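Local atomic coordinates of hypothetical oxidoreductase ycnD (Bacillus subtilis, PDB entry 1ZCH), a protein that uses NADH or NADPH to reduce FMN, and also reduces nitroaromatic compounds, quinones, chromates and azo dyes. Residues F96-E99 against I100-G103; D82-R85 against A86-L90; N141-E144 against L145-L148. All blocks are in the same frame, centred on the assembly; numbering follows the deposited sequence. Where two conformers were deposited one is given.

Contact 1: residues F96-E99 against I100-G103; sequences FKME and ITNG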
ATOM      1  N   PHE A  96     -12.598   7.256 -25.123  1.00 15.20           N
ATOM      2  CA  PHE A  96     -13.335   7.742 -23.961  1.00 18.21           C
ATOM      3  C   PHE A  96     -12.431   8.736 -23.241  1.00 18.64           C
ATOM      4  O   PHE A  96     -11.208   8.641 -23.333  1.00 17.85           O
ATOM      5  CB  PHE A  96     -13.633   6.579 -23.008  1.00 21.07           C
ATOM      6  CG  PHE A  96     -15.002   5.982 -23.166  1.00 25.72           C
ATOM      7  CD1 PHE A  96     -15.527   5.709 -24.425  1.00 28.32           C
ATOM      8  CD2 PHE A  96     -15.762   5.668 -22.044  1.00 29.99           C
ATOM      9  CE1 PHE A  96     -16.789   5.133 -24.564  1.00 28.33           C
ATOM     10  CE2 PHE A  96     -17.027   5.089 -22.173  1.00 31.41           C
ATOM     11  CZ  PHE A  96     -17.538   4.823 -23.438  1.00 29.15           C
ATOM     12  N   LYS A  97     -13.015   9.695 -22.531  1.00 19.08           N
ATOM     13  CA  LYS A  97     -12.195  10.636 -21.783  1.00 19.36           C
ATOM     14  C   LYS A  97     -12.033  10.065 -20.375  1.00 17.47           C
ATOM     15  O   LYS A  97     -13.005   9.619 -19.769  1.00 18.11           O
ATOM     16  CB  LYS A  97     -12.852  12.017 -21.714  1.00 22.88           C
ATOM     17  CG  LYS A  97     -11.987  13.048 -20.998  1.00 27.32           C
ATOM     18  CD  LYS A  97     -12.584  14.445 -21.071  1.00 32.22           C
ATOM     19  CE  LYS A  97     -11.670  15.471 -20.411  1.00 33.96           C
ATOM     20  NZ  LYS A  97     -11.415  15.166 -18.973  1.00 36.17           N
ATOM     21  N   MET A  98     -10.806  10.059 -19.866  1.00 15.98           N
ATOM     22  CA  MET A  98     -10.551   9.536 -18.526  1.00 15.51           C
ATOM     23  C   MET A  98     -10.841  10.632 -17.504  1.00 14.16           C
ATOM     24  O   MET A  98     -10.213  11.692 -17.521  1.00 16.66           O
ATOM     25  CB  MET A  98      -9.095   9.061 -18.417  1.00 14.68           C
ATOM     26  CG  MET A  98      -8.703   8.502 -17.053  1.00 14.76           C
ATOM     27  SD  MET A  98      -7.119   7.633 -17.116  1.00 14.19           S
ATOM     28  CE  MET A  98      -5.993   9.008 -17.328  1.00 12.11           C
ATOM     29  N   GLU A  99     -11.803  10.377 -16.623  1.00 14.15           N
ATOM     30  CA  GLU A  99     -12.193  11.356 -15.614  1.00 15.68           C
ATOM     31  C   GLU A  99     -11.745  11.007 -14.201  1.00 15.57           C
ATOM     32  O   GLU A  99     -11.714  11.872 -13.329  1.00 14.46           O
ATOM     33  CB  GLU A  99     -13.715  11.535 -15.611  1.00 17.09           C
ATOM     34  CG  GLU A  99     -14.301  12.211 -16.846  1.00 20.34           C
ATOM     35  CD  GLU A  99     -13.836  13.650 -17.015  1.00 24.69           C
ATOM     36  OE1 GLU A  99     -13.605  14.332 -15.994  1.00 26.23           O
ATOM     37  OE2 GLU A  99     -13.716  14.108 -18.171  1.00 27.46           O
ATOM     38  N   ILE A 100     -11.403   9.745 -13.968  1.00 15.03           N
ATOM     39  CA  ILE A 100     -10.990   9.334 -12.632  1.00 13.71           C
ATOM     40  C   ILE A 100      -9.796  10.158 -12.138  1.00 12.98           C
ATOM     41  O   ILE A 100      -9.681  10.450 -10.945  1.00 11.45           O
ATOM     42  CB  ILE A 100     -10.653   7.809 -12.594  1.00 14.51           C
ATOM     43  CG1 ILE A 100     -10.542   7.332 -11.142  1.00 13.79           C
ATOM     44  CG2 ILE A 100      -9.360   7.529 -13.352  1.00 13.14           C
ATOM     45  CD1 ILE A 100     -11.833   7.481 -10.344  1.00 14.47           C
ATOM     46  N   THR A 101      -8.925  10.558 -13.059  1.00 12.19           N
ATOM     47  CA  THR A 101      -7.748  11.340 -12.690  1.00 13.11           C
ATOM     48  C   THR A 101      -8.046  12.800 -12.348  1.00 13.28           C
ATOM     49  O   THR A 101      -7.134  13.565 -12.019  1.00 14.07           O
ATOM     50  CB  THR A 101      -6.700  11.304 -13.801  1.00 13.94           C
ATOM     51  OG1 THR A 101      -7.331  11.565 -15.062  1.00 15.56           O
ATOM     52  CG2 THR A 101      -6.020   9.942 -13.834  1.00 13.38           C
ATOM     53  N   ASN A 102      -9.314  13.188 -12.415  1.00 12.90           N
ATOM     54  CA  ASN A 102      -9.686  14.561 -12.091  1.00 13.96           C
ATOM     55  C   ASN A 102     -10.170  14.730 -10.651  1.00 13.48           C
ATOM     56  O   ASN A 102     -10.735  15.763 -10.288  1.00 12.91           O
ATOM     57  CB  ASN A 102     -10.738  15.069 -13.081  1.00 15.68           C
ATOM     58  CG  ASN A 102     -10.164  15.260 -14.477  1.00 18.53           C
ATOM     59  OD1 ASN A 102      -9.049  15.757 -14.630  1.00 17.75           O
ATOM     60  ND2 ASN A 102     -10.921  14.871 -15.497  1.00 20.91           N
ATOM     61  N   GLY A 103      -9.929  13.709  -9.837  1.00 12.04           N
ATOM     62  CA  GLY A 103     -10.314  13.744  -8.437  1.00 12.02           C
ATOM     63  C   GLY A 103      -9.308  12.937  -7.638  1.00 12.36           C
ATOM     64  O   GLY A 103      -8.642  12.062  -8.191  1.00 11.52           O
TER

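Contact 2: residues D82-R85 against A86-L90; sequences DFNR and AKIAL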
ATOM      1  N   ASP A  82       0.276   4.365 -11.443  1.00  8.27           N
ATOM      2  CA  ASP A  82       0.218   4.436 -12.900  1.00  9.48           C
ATOM      3  C   ASP A  82      -1.197   4.427 -13.468  1.00  9.65           C
ATOM      4  O   ASP A  82      -1.922   3.439 -13.338  1.00  8.72           O
ATOM      5  CB  ASP A  82       1.007   3.258 -13.498  1.00 10.34           C
ATOM      6  CG  ASP A  82       1.184   3.361 -15.011  1.00 10.39           C
ATOM      7  OD1 ASP A  82       0.217   3.715 -15.719  1.00 10.29           O
ATOM      8  OD2 ASP A  82       2.294   3.063 -15.499  1.00 11.22           O
ATOM      9  N   PHE A  83      -1.589   5.539 -14.082  1.00  9.04           N
ATOM     10  CA  PHE A  83      -2.896   5.639 -14.725  1.00  9.10           C
ATOM     11  C   PHE A  83      -2.660   5.910 -16.212  1.00 10.16           C
ATOM     12  O   PHE A  83      -3.569   6.322 -16.940  1.00  9.87           O
ATOM     13  CB  PHE A  83      -3.740   6.751 -14.084  1.00 10.20           C
ATOM     14  CG  PHE A  83      -4.520   6.294 -12.879  1.00  9.33           C
ATOM     15  CD1 PHE A  83      -5.815   5.808 -13.016  1.00  8.77           C
ATOM     16  CD2 PHE A  83      -3.939   6.308 -11.612  1.00 10.41           C
ATOM     17  CE1 PHE A  83      -6.529   5.335 -11.905  1.00  8.78           C
ATOM     18  CE2 PHE A  83      -4.639   5.837 -10.496  1.00 11.04           C
ATOM     19  CZ  PHE A  83      -5.935   5.350 -10.644  1.00  8.69           C
ATOM     20  N   ASN A  84      -1.426   5.677 -16.657  1.00  9.59           N
ATOM     21  CA  ASN A  84      -1.079   5.861 -18.070  1.00 10.12           C
ATOM     22  C   ASN A  84      -1.630   4.673 -18.859  1.00 11.01           C
ATOM     23  O   ASN A  84      -2.167   4.835 -19.956  1.00  8.61           O
ATOM     24  CB  ASN A  84       0.440   5.958 -18.261  1.00  9.69           C
ATOM     25  CG  ASN A  84       0.837   6.051 -19.728  1.00  9.93           C
ATOM     26  OD1 ASN A  84       0.300   6.871 -20.476  1.00  9.52           O
ATOM     27  ND2 ASN A  84       1.779   5.212 -20.144  1.00 11.05           N
ATOM     28  N   ARG A  85      -1.496   3.468 -18.313  1.00  9.47           N
ATOM     29  CA  ARG A  85      -2.050   2.311 -19.007  1.00  9.13           C
ATOM     30  C   ARG A  85      -3.570   2.493 -19.084  1.00  9.06           C
ATOM     31  O   ARG A  85      -4.204   2.080 -20.054  1.00  9.40           O
ATOM     32  CB  ARG A  85      -1.693   1.008 -18.280  1.00  8.87           C
ATOM     33  CG  ARG A  85      -0.248   0.549 -18.508  1.00  8.67           C
ATOM     34  CD  ARG A  85      -0.010  -0.844 -17.914  1.00  8.54           C
ATOM     35  NE  ARG A  85      -0.139  -0.813 -16.462  1.00  8.18           N
ATOM     36  CZ  ARG A  85       0.875  -0.622 -15.627  1.00 11.20           C
ATOM     37  NH1 ARG A  85       2.106  -0.462 -16.099  1.00  9.68           N
ATOM     38  NH2 ARG A  85       0.652  -0.553 -14.322  1.00 10.88           N
ATOM     39  N   ALA A  86      -4.149   3.119 -18.064  1.00  8.49           N
ATOM     40  CA  ALA A  86      -5.589   3.378 -18.057  1.00  9.32           C
ATOM     41  C   ALA A  86      -5.886   4.419 -19.137  1.00 10.60           C
ATOM     42  O   ALA A  86      -6.904   4.344 -19.826  1.00 10.36           O
ATOM     43  CB  ALA A  86      -6.034   3.907 -16.689  1.00  8.28           C
ATOM     44  N   LYS A  87      -4.996   5.396 -19.281  1.00 11.08           N
ATOM     45  CA  LYS A  87      -5.187   6.430 -20.294  1.00 11.64           C
ATOM     46  C   LYS A  87      -5.234   5.776 -21.671  1.00 11.81           C
ATOM     47  O   LYS A  87      -6.089   6.100 -22.497  1.00 12.23           O
ATOM     48  CB  LYS A  87      -4.044   7.443 -20.262  1.00 14.18           C
ATOM     49  CG  LYS A  87      -4.205   8.562 -21.286  1.00 18.70           C
ATOM     50  CD  LYS A  87      -2.896   9.285 -21.520  1.00 24.89           C
ATOM     51  CE  LYS A  87      -2.383   9.054 -22.931  1.00 29.45           C
ATOM     52  NZ  LYS A  87      -3.286   9.653 -23.955  1.00 30.38           N
ATOM     53  N   ILE A  88      -4.300   4.861 -21.917  1.00 10.54           N
ATOM     54  CA  ILE A  88      -4.244   4.157 -23.195  1.00 11.45           C
ATOM     55  C   ILE A  88      -5.539   3.386 -23.421  1.00 12.10           C
ATOM     56  O   ILE A  88      -6.120   3.424 -24.511  1.00 11.05           O
ATOM     57  CB  ILE A  88      -3.062   3.170 -23.230  1.00 12.36           C
ATOM     58  CG1 ILE A  88      -1.741   3.948 -23.210  1.00 10.51           C
ATOM     59  CG2 ILE A  88      -3.165   2.268 -24.464  1.00 11.54           C
ATOM     60  CD1 ILE A  88      -0.507   3.077 -23.035  1.00 12.98           C
ATOM     61  N   ALA A  89      -5.988   2.688 -22.382  1.00 10.34           N
ATOM     62  CA  ALA A  89      -7.215   1.904 -22.465  1.00 11.86           C
ATOM     63  C   ALA A  89      -8.438   2.756 -22.795  1.00 12.58           C
ATOM     64  O   ALA A  89      -9.225   2.410 -23.675  1.00 12.40           O
ATOM     65  CB  ALA A  89      -7.443   1.160 -21.150  1.00 10.04           C
ATOM     66  N   LEU A  90      -8.607   3.865 -22.084  1.00 12.22           N
ATOM     67  CA  LEU A  90      -9.766   4.722 -22.318  1.00 14.21           C
ATOM     68  C   LEU A  90      -9.695   5.578 -23.573  1.00 13.54           C
ATOM     69  O   LEU A  90     -10.568   5.502 -24.440  1.00 13.87           O
ATOM     70  CB  LEU A  90     -10.013   5.636 -21.115  1.00 14.56           C
ATOM     71  CG  LEU A  90     -10.819   5.039 -19.955  1.00 17.07           C
ATOM     72  CD1 LEU A  90     -10.011   3.955 -19.251  1.00 17.37           C
ATOM     73  CD2 LEU A  90     -11.193   6.145 -18.990  1.00 17.55           C
TER
HETATM   74  O   HOH W   1      -3.334   2.112 -15.346  1.00 11.17           O

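Contact 3: residues N141-E144 against L145-L148; sequences NPQE and LIEL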
ATOM      1  N   ASN A 141      12.342  15.115  -4.789  1.00 17.62           N
ATOM      2  CA  ASN A 141      12.690  15.788  -6.043  1.00 18.14           C
ATOM      3  C   ASN A 141      12.040  14.996  -7.174  1.00 18.23           C
ATOM      4  O   ASN A 141      12.724  14.460  -8.049  1.00 18.96           O
ATOM      5  CB  ASN A 141      14.212  15.813  -6.235  1.00 19.79           C
ATOM      6  CG  ASN A 141      14.911  16.735  -5.256  1.00 20.17           C
ATOM      7  OD1 ASN A 141      14.741  17.954  -5.302  1.00 20.44           O
ATOM      8  ND2 ASN A 141      15.699  16.156  -4.357  1.00 20.17           N
ATOM      9  N   PRO A 142      10.701  14.918  -7.170  1.00 17.99           N
ATOM     10  CA  PRO A 142       9.924  14.188  -8.175  1.00 18.35           C
ATOM     11  C   PRO A 142      10.102  14.595  -9.635  1.00 19.50           C
ATOM     12  O   PRO A 142      10.154  13.735 -10.512  1.00 18.55           O
ATOM     13  CB  PRO A 142       8.484  14.359  -7.686  1.00 18.81           C
ATOM     14  CG  PRO A 142       8.515  15.690  -7.005  1.00 18.78           C
ATOM     15  CD  PRO A 142       9.807  15.626  -6.233  1.00 19.36           C
ATOM     16  N   GLN A 143      10.198  15.891  -9.908  1.00 20.65           N
ATOM     17  CA  GLN A 143      10.354  16.332 -11.290  1.00 23.13           C
ATOM     18  C   GLN A 143      11.629  15.785 -11.931  1.00 21.95           C
ATOM     19  O   GLN A 143      11.594  15.272 -13.051  1.00 21.81           O
ATOM     20  CB  GLN A 143      10.345  17.859 -11.375  1.00 25.92           C
ATOM     21  CG  GLN A 143      10.372  18.372 -12.808  1.00 32.77           C
ATOM     22  CD  GLN A 143       9.323  17.700 -13.679  1.00 36.12           C
ATOM     23  OE1 GLN A 143       8.128  17.766 -13.393  1.00 39.40           O
ATOM     24  NE2 GLN A 143       9.769  17.041 -14.742  1.00 37.60           N
ATOM     25  N   GLU A 144      12.751  15.901 -11.227  1.00 20.45           N
ATOM     26  CA  GLU A 144      14.027  15.401 -11.736  1.00 20.55           C
ATOM     27  C   GLU A 144      13.953  13.896 -11.974  1.00 18.83           C
ATOM     28  O   GLU A 144      14.454  13.387 -12.980  1.00 17.51           O
ATOM     29  CB  GLU A 144      15.160  15.672 -10.739  1.00 23.74           C
ATOM     30  CG  GLU A 144      15.524  17.136 -10.512  1.00 30.31           C
ATOM     31  CD  GLU A 144      14.428  17.930  -9.827  1.00 34.13           C
ATOM     32  OE1 GLU A 144      13.628  17.331  -9.073  1.00 33.85           O
ATOM     33  OE2 GLU A 144      14.379  19.164 -10.033  1.00 37.76           O
ATOM     34  N   LEU A 145      13.342  13.186 -11.031  1.00 16.23           N
ATOM     35  CA  LEU A 145      13.217  11.737 -11.121  1.00 15.19           C
ATOM     36  C   LEU A 145      12.306  11.358 -12.284  1.00 15.11           C
ATOM     37  O   LEU A 145      12.581  10.408 -13.017  1.00 14.89           O
ATOM     38  CB  LEU A 145      12.660  11.175  -9.809  1.00 15.30           C
ATOM     39  CG  LEU A 145      12.609   9.649  -9.670  1.00 16.90           C
ATOM     40  CD1 LEU A 145      14.016   9.065  -9.772  1.00 17.09           C
ATOM     41  CD2 LEU A 145      11.982   9.285  -8.331  1.00 17.35           C
ATOM     42  N   ILE A 146      11.223  12.109 -12.442  1.00 15.01           N
ATOM     43  CA  ILE A 146      10.264  11.878 -13.518  1.00 15.77           C
ATOM     44  C   ILE A 146      10.965  12.004 -14.871  1.00 17.78           C
ATOM     45  O   ILE A 146      10.759  11.187 -15.770  1.00 17.32           O
ATOM     46  CB  ILE A 146       9.102  12.896 -13.432  1.00 15.89           C
ATOM     47  CG1 ILE A 146       8.142  12.483 -12.311  1.00 14.75           C
ATOM     48  CG2 ILE A 146       8.386  13.006 -14.768  1.00 15.78           C
ATOM     49  CD1 ILE A 146       7.145  13.552 -11.925  1.00 15.57           C
ATOM     50  N   GLU A 147      11.805  13.026 -15.002  1.00 18.64           N
ATOM     51  CA  GLU A 147      12.540  13.261 -16.241  1.00 19.76           C
ATOM     52  C   GLU A 147      13.605  12.198 -16.473  1.00 18.77           C
ATOM     53  O   GLU A 147      13.772  11.704 -17.589  1.00 17.74           O
ATOM     54  CB  GLU A 147      13.191  14.645 -16.211  0.50 21.06           C
ATOM     55  CG  GLU A 147      12.178  15.766 -16.111  0.50 23.05           C
ATOM     56  CD  GLU A 147      11.192  15.744 -17.263  0.50 25.28           C
ATOM     57  OE1 GLU A 147      10.023  16.134 -17.061  0.50 26.23           O
ATOM     58  OE2 GLU A 147      11.591  15.341 -18.376  0.50 27.44           O
ATOM     59  N   LEU A 148      14.323  11.845 -15.412  1.00 16.57           N
ATOM     60  CA  LEU A 148      15.384  10.851 -15.501  1.00 16.83           C
ATOM     61  C   LEU A 148      14.890   9.486 -15.966  1.00 16.29           C
ATOM     62  O   LEU A 148      15.519   8.839 -16.804  1.00 16.80           O
ATOM     63  CB  LEU A 148      16.075  10.698 -14.141  1.00 17.63           C
ATOM     64  CG  LEU A 148      17.207   9.670 -14.053  1.00 19.01           C
ATOM     65  CD1 LEU A 148      18.374  10.102 -14.937  1.00 19.63           C
ATOM     66  CD2 LEU A 148      17.661   9.537 -12.608  1.00 19.32           C
TER

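Contact 1: residues F96-E99 against I100-G103
N102 holds E99 twice, by backbone and by side chain. Its backbone N donates to E99 O at 2.9 Å, from above the carbonyl plane. Its side-chain ND2 donates to E99 OE1 at 2.8 Å. This second bond lies close to the amide plane of N102 but meets the carboxylate from above, 59° out of its plane. The amide and carboxylate planes are 48° apart. CG of E99 stands anti to the carbonyl carbon (chi1 -69°), and the chain then bends at chi2, which brings OE1 to N102 ND2. The other oxygen of E99 is taken by K97: NZ forms a salt bridge to OE2 at 2.7 Å. One carboxylate thus ties K97 to N102, and its negative charge is likely to be steadied by the ammonium group. N102 OD1 has its own partner in K246 NZ.

The packing lies around M98. Its CG meets I100 CG2 at 3.9 Å. The chain bends at chi3, and its methyl CE meets T101 CG2 at 3.6 Å; the two side chains cross at about a right angle. T101 also rests on Y154 and F245, and M98 reaches helix 84-94 at A86, K87 and L90. The second subunit covers part of the outside: its E229 packs on E99 and its Y232 on I100.

With the N102 N to E99 O bond and the backbone angles of I100 and T101, E99-N102 fits a type I beta turn. Its two middle residues are a short 3-10 segment in the loop leading from helix 84-94 to helix 104-127.

Contact 2: residues D82-R85 against A86-L90
F83 takes the N-cap position and meets the next turn twice. Its O accepts from K87 N at 2.9 Å, with the donor above the carbonyl plane. Its ring atom CD1 comes obliquely to A86 CB at 4.1 Å, and the ring also packs on S106 and V109 of helix 104-127. D82, just before it, reaches A86 N through a water, which donates to D82 O at 2.8 Å and accepts a weak bond from the amide. D82 OD1 accepts from N84 N at 2.7 Å and from R85 N at 3.1 Å, the second bond running nearly along the C-O direction. This makes an Asx turn and an Asx motif, set where strand 75-82 gives way to helix 84-94.

N84 O accepts from I88 N in a fairly straight bond (162°), and I88 CG1 lies near the same oxygen. In the second subunit, Y187 bonds both D82 OD2 and N84 ND2, and Q190 also bonds N84 ND2.

R85 O accepts from A89 N at 3.0 Å. A bend at chi3 turns one face of the guanidinium toward the D82 carboxylate, whose CG lies 3.8 Å above its plane near the rim. NH1 lies 3.6 Å from D82 OD2, a charge contact without a directed N-H. NH1 bonds T47, and NH2 bonds Q44 O and V46 O.

Contact 3: residues N141-E144 against L145-L148
L145-L148 bond back to N141-E144 as successive turns of one short helix, 142-148, which lies between strands 131-135 and 155-164 in the chain. The contact is local, and the backbone carries most of it. The series starts with a weak bond, L145 N to N141 O at 3.3 Å. I146 N to P142 O is the shortest of the set at 2.7 Å. E147 N to Q143 O and L148 N to E144 O follow at 3.0 Å and 2.9 Å. N141 is at the N-cap position, but its side chain does not cap; ND2 bonds L63 O instead. P142 fits the first turn well, since its ring nitrogen has no hydrogen to offer there.

I146 leans back along the helix. A chi1 of -77° sets its ethyl branch beside the backbone N, and CD1 comes to 3.3 Å from P142 O. Its side chain also touches L151 and Q243. Trimming I146 to alanine would remove this branch and would probably open a gap beside P142 and leave L151 and Q243 with less to pack on.

E144 bends at chi2 toward the start of the helix. There its OE1 stands 3.2 Å from N141 O, a pair of acceptors and not a bond. The amino end of the helix may favour the negative carboxylate there. Q143 and E147 are neighbours on the outer side, but E147 has two conformers and their arrangement is doubtful.

Around the helix, L145 and L148 pack on I60 of helix 54-63. P142 and Q143 meet helix 236-242 at M239 and K242. L145 and I146 rest on P157 of strand 155-164.

Overall arrangement
Contacts 1 and 2 are neighbours; contact 3 stands apart. The centres of contacts 1 and 2 are about 10 Å apart, and they touch. F96 N lies 2.8 Å from L90 O, a probable hydrogen bond, and M98 CE packs on F83 O at 3.6 Å. Both also touch the second subunit, so they belong to the dimer interface region. Contact 3 has its centre about 24 Å from that of contact 1 and about 20 Å from that of contact 2. None of the three lines the FMN pocket; each lies a shell or more outside it. The side chains of I100, F83 and L145 are about 12, 10 and 11 Å from an FMN. L145 is also about 8 Å from the side chain of the FMN-binding residue I135.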